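PDB 1VLI: spore coat polysaccharide biosynthesis protein SpsE from Bacillus subtilis, which takes part in spore coat polysaccharide biosynthesis and probably has N-acylneuraminate-9-phosphate synthase-like activity. Local coordinates for residues A46-D51 against P105-C110; D59-M65 against V115-T120. All coordinates share one frame; numbering follows the deposited sequence.

Contact 1. Residues A46-D51 against P105-C110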
loop_
_atom_site.group_PDB
_atom_site.type_symbol
_atom_site.label_atom_id
_atom_site.label_comp_id
_atom_site.label_asym_id
_atom_site.label_seq_id
_atom_site.Cartn_x
_atom_site.Cartn_y
_atom_site.Cartn_z
ATOM N N ALA A 46 -18.473 -7.829 8.387
ATOM C CA ALA A 46 -17.513 -6.726 8.541
ATOM C C ALA A 46 -17.341 -6.336 10.025
ATOM O O ALA A 46 -16.202 -6.191 10.489
ATOM C CB ALA A 46 -17.898 -5.532 7.696
ATOM N N PHE A 47 -18.449 -6.207 10.765
ATOM C CA PHE A 47 -18.414 -5.947 12.219
ATOM C C PHE A 47 -17.700 -7.060 12.965
ATOM O O PHE A 47 -16.995 -6.788 13.953
ATOM C CB PHE A 47 -19.820 -5.771 12.845
ATOM C CG PHE A 47 -20.556 -4.519 12.395
ATOM C CD1 PHE A 47 -19.885 -3.316 12.193
ATOM C CD2 PHE A 47 -21.939 -4.539 12.217
ATOM C CE1 PHE A 47 -20.561 -2.174 11.789
ATOM C CE2 PHE A 47 -22.633 -3.386 11.805
ATOM C CZ PHE A 47 -21.943 -2.204 11.596
ATOM N N ALA A 48 -17.881 -8.306 12.514
ATOM C CA ALA A 48 -17.227 -9.443 13.172
ATOM C C ALA A 48 -15.693 -9.424 12.949
ATOM O O ALA A 48 -14.918 -9.789 13.843
ATOM C CB ALA A 48 -17.841 -10.757 12.714
ATOM N N LEU A 49 -15.261 -8.971 11.777
ATOM C CA LEU A 49 -13.818 -8.847 11.499
ATOM C C LEU A 49 -13.205 -7.799 12.418
ATOM O O LEU A 49 -12.252 -8.080 13.123
ATOM C CB LEU A 49 -13.567 -8.543 10.030
ATOM C CG LEU A 49 -13.717 -9.754 9.103
ATOM C CD1 LEU A 49 -14.093 -9.278 7.705
ATOM C CD2 LEU A 49 -12.439 -10.613 9.071
ATOM N N ILE A 50 -13.815 -6.620 12.456
ATOM C CA ILE A 50 -13.529 -5.608 13.479
ATOM C C ILE A 50 -13.406 -6.210 14.862
ATOM O O ILE A 50 -12.395 -5.972 15.509
ATOM C CB ILE A 50 -14.578 -4.439 13.433
ATOM C CG1 ILE A 50 -14.502 -3.778 12.048
ATOM C CG2 ILE A 50 -14.298 -3.395 14.516
ATOM C CD1 ILE A 50 -15.265 -2.511 11.865
ATOM N N ASP A 51 -14.389 -7.015 15.297
ATOM C CA ASP A 51 -14.345 -7.691 16.614
ATOM C C ASP A 51 -13.102 -8.519 16.791
ATOM O O ASP A 51 -12.438 -8.438 17.827
ATOM C CB ASP A 51 -15.527 -8.649 16.819
ATOM C CG ASP A 51 -16.853 -7.931 17.088
ATOM O OD1 ASP A 51 -16.870 -6.880 17.771
ATOM O OD2 ASP A 51 -17.943 -8.381 16.673
ATOM N N PRO A 105 -21.168 3.841 9.848
ATOM C CA PRO A 105 -21.284 2.721 10.804
ATOM C C PRO A 105 -19.969 1.972 11.058
ATOM O O PRO A 105 -19.629 1.765 12.222
ATOM C CB PRO A 105 -22.313 1.800 10.148
ATOM C CG PRO A 105 -23.150 2.726 9.340
ATOM C CD PRO A 105 -22.215 3.771 8.807
ATOM N N LEU A 106 -19.238 1.554 10.020
ATOM C CA LEU A 106 -17.956 0.880 10.297
ATOM C C LEU A 106 -17.042 1.760 11.140
ATOM O O LEU A 106 -16.495 1.305 12.153
ATOM C CB LEU A 106 -17.229 0.452 9.028
ATOM C CG LEU A 106 -17.714 -0.798 8.299
ATOM C CD1 LEU A 106 -16.901 -0.942 7.036
ATOM C CD2 LEU A 106 -17.612 -2.062 9.153
ATOM N N LEU A 107 -16.904 3.024 10.733
ATOM C CA LEU A 107 -16.035 3.986 11.417
ATOM C C LEU A 107 -16.454 4.170 12.861
ATOM O O LEU A 107 -15.634 4.098 13.775
ATOM C CB LEU A 107 -15.985 5.314 10.639
ATOM C CG LEU A 107 -14.836 5.440 9.607
ATOM C CD1 LEU A 107 -14.573 4.164 8.783
ATOM C CD2 LEU A 107 -15.045 6.641 8.701
ATOM N N ASP A 108 -17.753 4.372 13.076
ATOM C CA ASP A 108 -18.295 4.354 14.411
ATOM C C ASP A 108 -17.940 3.092 15.193
ATOM O O ASP A 108 -17.569 3.163 16.357
ATOM C CB ASP A 108 -19.800 4.489 14.337
ATOM C CG ASP A 108 -20.273 5.832 14.810
ATOM O OD1 ASP A 108 -19.909 6.204 15.959
ATOM O OD2 ASP A 108 -21.025 6.559 14.118
ATOM N N TYR A 109 -18.075 1.934 14.571
ATOM C CA TYR A 109 -17.854 0.695 15.284
ATOM C C TYR A 109 -16.376 0.472 15.605
ATOM O O TYR A 109 -16.039 -0.120 16.633
ATOM C CB TYR A 109 -18.422 -0.477 14.498
ATOM C CG TYR A 109 -18.534 -1.733 15.318
ATOM C CD1 TYR A 109 -19.347 -1.771 16.448
ATOM C CD2 TYR A 109 -17.821 -2.884 14.976
ATOM C CE1 TYR A 109 -19.458 -2.918 17.224
ATOM C CE2 TYR A 109 -17.933 -4.043 15.734
ATOM C CZ TYR A 109 -18.764 -4.050 16.861
ATOM O OH TYR A 109 -18.880 -5.172 17.642
ATOM N N CYS A 110 -15.501 0.933 14.710
ATOM C CA CYS A 110 -14.077 0.951 14.972
ATOM C C CYS A 110 -13.763 1.851 16.156
ATOM O O CYS A 110 -13.012 1.465 17.044
ATOM C CB CYS A 110 -13.326 1.459 13.749
ATOM S SG CYS A 110 -13.192 0.256 12.425
#

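Contact 2. Residues D59-M65 against V115-T120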
loop_
_atom_site.group_PDB
_atom_site.type_symbol
_atom_site.label_atom_id
_atom_site.label_comp_id
_atom_site.label_asym_id
_atom_site.label_seq_id
_atom_site.Cartn_x
_atom_site.Cartn_y
_atom_site.Cartn_z
ATOM N N ASP A 59 -3.875 -2.822 16.484
ATOM C CA ASP A 59 -3.979 -1.373 16.617
ATOM C C ASP A 59 -4.926 -0.787 15.605
ATOM O O ASP A 59 -5.559 0.248 15.840
ATOM C CB ASP A 59 -2.605 -0.741 16.404
ATOM C CG ASP A 59 -1.704 -0.972 17.572
ATOM O OD1 ASP A 59 -2.088 -0.500 18.673
ATOM O OD2 ASP A 59 -0.629 -1.641 17.507
ATOM N N ALA A 60 -4.988 -1.441 14.455
ATOM C CA ALA A 60 -5.642 -0.892 13.282
ATOM C C ALA A 60 -6.330 -2.040 12.594
ATOM O O ALA A 60 -5.902 -3.200 12.730
ATOM C CB ALA A 60 -4.595 -0.257 12.323
ATOM N N VAL A 61 -7.382 -1.721 11.848
ATOM C CA VAL A 61 -8.042 -2.708 11.016
ATOM C C VAL A 61 -8.177 -2.063 9.668
ATOM O O VAL A 61 -8.567 -0.891 9.560
ATOM C CB VAL A 61 -9.426 -3.138 11.581
ATOM C CG1 VAL A 61 -10.376 -1.945 11.614
ATOM C CG2 VAL A 61 -10.022 -4.313 10.758
ATOM N N LYS A 62 -7.812 -2.813 8.632
ATOM C CA LYS A 62 -7.750 -2.261 7.299
ATOM C C LYS A 62 -8.723 -2.945 6.325
ATOM O O LYS A 62 -8.691 -4.187 6.194
ATOM C CB LYS A 62 -6.318 -2.350 6.792
ATOM C CG LYS A 62 -6.250 -2.137 5.296
ATOM C CD LYS A 62 -5.234 -1.133 4.947
ATOM C CE LYS A 62 -3.889 -1.846 4.664
ATOM N NZ LYS A 62 -3.967 -2.703 3.456
ATOM N N PHE A 63 -9.557 -2.128 5.651
ATOM C CA PHE A 63 -10.532 -2.569 4.634
ATOM C C PHE A 63 -10.238 -1.975 3.258
ATOM O O PHE A 63 -9.799 -0.824 3.146
ATOM C CB PHE A 63 -11.962 -2.161 5.035
ATOM C CG PHE A 63 -12.528 -2.985 6.176
ATOM C CD1 PHE A 63 -13.192 -4.189 5.924
ATOM C CD2 PHE A 63 -12.375 -2.573 7.491
ATOM C CE1 PHE A 63 -13.677 -4.967 6.953
ATOM C CE2 PHE A 63 -12.871 -3.358 8.548
ATOM C CZ PHE A 63 -13.517 -4.559 8.272
ATOM N N GLN A 64 -10.484 -2.753 2.204
ATOM C CA GLN A 64 -10.465 -2.217 0.838
ATOM C C GLN A 64 -11.714 -1.390 0.565
ATOM O O GLN A 64 -12.842 -1.870 0.744
ATOM C CB GLN A 64 -10.401 -3.338 -0.177
ATOM C CG GLN A 64 -9.776 -2.940 -1.507
ATOM C CD GLN A 64 -9.750 -4.101 -2.497
ATOM O OE1 GLN A 64 -10.418 -4.058 -3.522
ATOM N NE2 GLN A 64 -8.990 -5.138 -2.181
HETATM N N MSE A 65 -11.518 -0.149 0.140
HETATM C CA MSE A 65 -12.647 0.700 -0.199
HETATM C C MSE A 65 -12.892 0.832 -1.685
HETATM O O MSE A 65 -14.029 0.992 -2.106
HETATM C CB MSE A 65 -12.504 2.070 0.428
HETATM C CG MSE A 65 -12.863 2.053 1.899
HETATM SE SE MSE A 65 -12.872 3.859 2.654
HETATM C CE MSE A 65 -14.135 4.681 1.466
ATOM N N VAL A 115 -10.237 0.517 17.784
ATOM C CA VAL A 115 -9.291 0.209 16.734
ATOM C C VAL A 115 -9.355 1.303 15.665
ATOM O O VAL A 115 -10.379 2.005 15.499
ATOM C CB VAL A 115 -9.429 -1.245 16.174
ATOM C CG1 VAL A 115 -9.441 -2.252 17.293
ATOM C CG2 VAL A 115 -10.671 -1.406 15.365
ATOM N N ILE A 116 -8.237 1.456 14.967
ATOM C CA ILE A 116 -8.079 2.528 14.018
ATOM C C ILE A 116 -8.362 1.964 12.640
ATOM O O ILE A 116 -7.637 1.071 12.150
ATOM C CB ILE A 116 -6.638 3.098 14.080
ATOM C CG1 ILE A 116 -6.341 3.715 15.464
ATOM C CG2 ILE A 116 -6.390 4.093 12.931
ATOM C CD1 ILE A 116 -4.834 3.970 15.708
ATOM N N PHE A 117 -9.397 2.511 12.015
ATOM C CA PHE A 117 -9.767 2.179 10.663
ATOM C C PHE A 117 -8.776 2.781 9.696
ATOM O O PHE A 117 -8.444 3.973 9.784
ATOM C CB PHE A 117 -11.160 2.724 10.356
ATOM C CG PHE A 117 -11.608 2.488 8.930
ATOM C CD1 PHE A 117 -12.301 1.319 8.585
ATOM C CD2 PHE A 117 -11.331 3.420 7.928
ATOM C CE1 PHE A 117 -12.709 1.096 7.254
ATOM C CE2 PHE A 117 -11.725 3.196 6.603
ATOM C CZ PHE A 117 -12.420 2.039 6.271
ATOM N N LEU A 118 -8.310 1.938 8.772
ATOM C CA LEU A 118 -7.429 2.363 7.686
ATOM C C LEU A 118 -7.865 1.794 6.353
ATOM O O LEU A 118 -8.399 0.687 6.275
ATOM C CB LEU A 118 -5.993 1.922 7.955
ATOM C CG LEU A 118 -5.271 2.530 9.151
ATOM C CD1 LEU A 118 -3.975 1.802 9.260
ATOM C CD2 LEU A 118 -5.030 4.011 8.968
ATOM N N SER A 119 -7.621 2.551 5.294
ATOM C CA SER A 119 -7.793 2.025 3.947
ATOM C C SER A 119 -6.663 2.499 3.012
ATOM O O SER A 119 -5.775 3.261 3.413
ATOM C CB SER A 119 -9.154 2.452 3.407
ATOM O OG SER A 119 -9.578 1.556 2.417
ATOM N N THR A 120 -6.769 2.102 1.749
ATOM C CA THR A 120 -5.772 2.378 0.715
ATOM C C THR A 120 -6.343 3.266 -0.374
ATOM O O THR A 120 -7.482 3.053 -0.821
ATOM C CB THR A 120 -5.358 1.038 0.075
ATOM O OG1 THR A 120 -4.956 0.161 1.120
ATOM C CG2 THR A 120 -4.125 1.177 -0.772
HETATM O O HOH W 1 -2.324 -1.728 0.887
HETATM O O HOH W 2 -7.104 -1.624 1.571
HETATM O O HOH W 3 -8.955 0.484 -1.141
#

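Contact 1. Residues A46-D51 against P105-C110
Y109 pushes its ring into a hollow formed by F47, I50 and D51. This joins two neighbouring outer helices of the NeuB TIM barrel, 43-56 and 103-112. The segments 46-51 and 105-110 run at 22° to each other, their axes 10.4 Å apart at the closest, so side chains fill the space between them. The CG of Y109 lies anti to its backbone N (chi1 -166°), which sends the ring across to the other helix. F47 CG lies over one face of the tyrosine ring; the closest pair is F47 CD1 to Y109 CD2, 3.5 Å. The two rings meet obliquely. I50 fills in on the opposite side of the tyrosine plane, where its CG2 methyl approaches Y109 CD2 at 3.6 Å. The other branch of I50 is a bump of its own: CD1 fits between C110 SG at 3.5 Å and L106 CD2 at 3.6 Å. L106 CD2 is the matching bump from the other helix and also lies against A46 CB and F47 CE1. P105 stands at the margin, its carbonyl O at the edge of the F47 ring. Deeper in, I50 also touches F63 of barrel strand 60-63. The one polar tie is at the far end of the tyrosine. There Y109 OH donates to the syn side of D51 OD1 at 2.6 Å, with the carboxylate turned 77° from the ring.

Contact 2. Residues D59-M65 against V115-T120
The side chains of F63 and F117 run at about a right angle to each other where two adjacent parallel strands of the TIM barrel, 60-63 and 116-118, pair. Their ring planes are nevertheless nearly parallel, and F63 CD2 comes obliquely to 3.7 Å from F117 CE1. With chi1 near 180° (177°), F117 swings its ring along the strand toward F63 and M65. The selenium of selenomethionine M65 lies at the ring edge, 4.1 Å from F117 CZ, in a Met-aromatic contact. An alanine in place of F117 would probably leave F63 CD2 and the M65 selenium without their shared partner and open a gap between them. V61 points to the same face of the sheet as F117, toward helix 103-112. Its CG1 meets V115 CG2 obliquely, at 3.8 Å. A60, K62, I116 and L118 point to the other face. There A60 CB touches L118 CD1, and the bent chain of K62 passes beside L118 O. K62 NZ makes a salt bridge with E246, and one water links it to T120 OG1. The backbones are joined in parallel register: I116 N bonds to D59 O, V61 N to I116 O, L118 N to V61 O, and F63 N to L118 O. Past the ladder, a water bridges F63 O and T120 OG1, while another accepts from M65 N at 2.9 Å and donates to T120 O at 3.0 Å.

In the fold
Contact 1 is the helical layer and contact 2 the strand layer of the same part of the barrel, their centres about 10 Å apart. Helix 43-56 leads into strand 60-63, and helix 103-112 into strand 116-118, so the two contacts interlace along the chain. C110 joins the layers: its SG lies 3.7 Å from V61 CG1 and 3.8 Å from F117 CB. L107 CD1 packs at 3.4 Å on F117 CG. C110 O and V115 N, 3.0 Å apart, probably form a hydrogen bond where the helix turns into the strand. The opposite face of contact 2 looks to the metal site. The K62 side chain is about 6 Å from the zinc ion bound by H226 and H248.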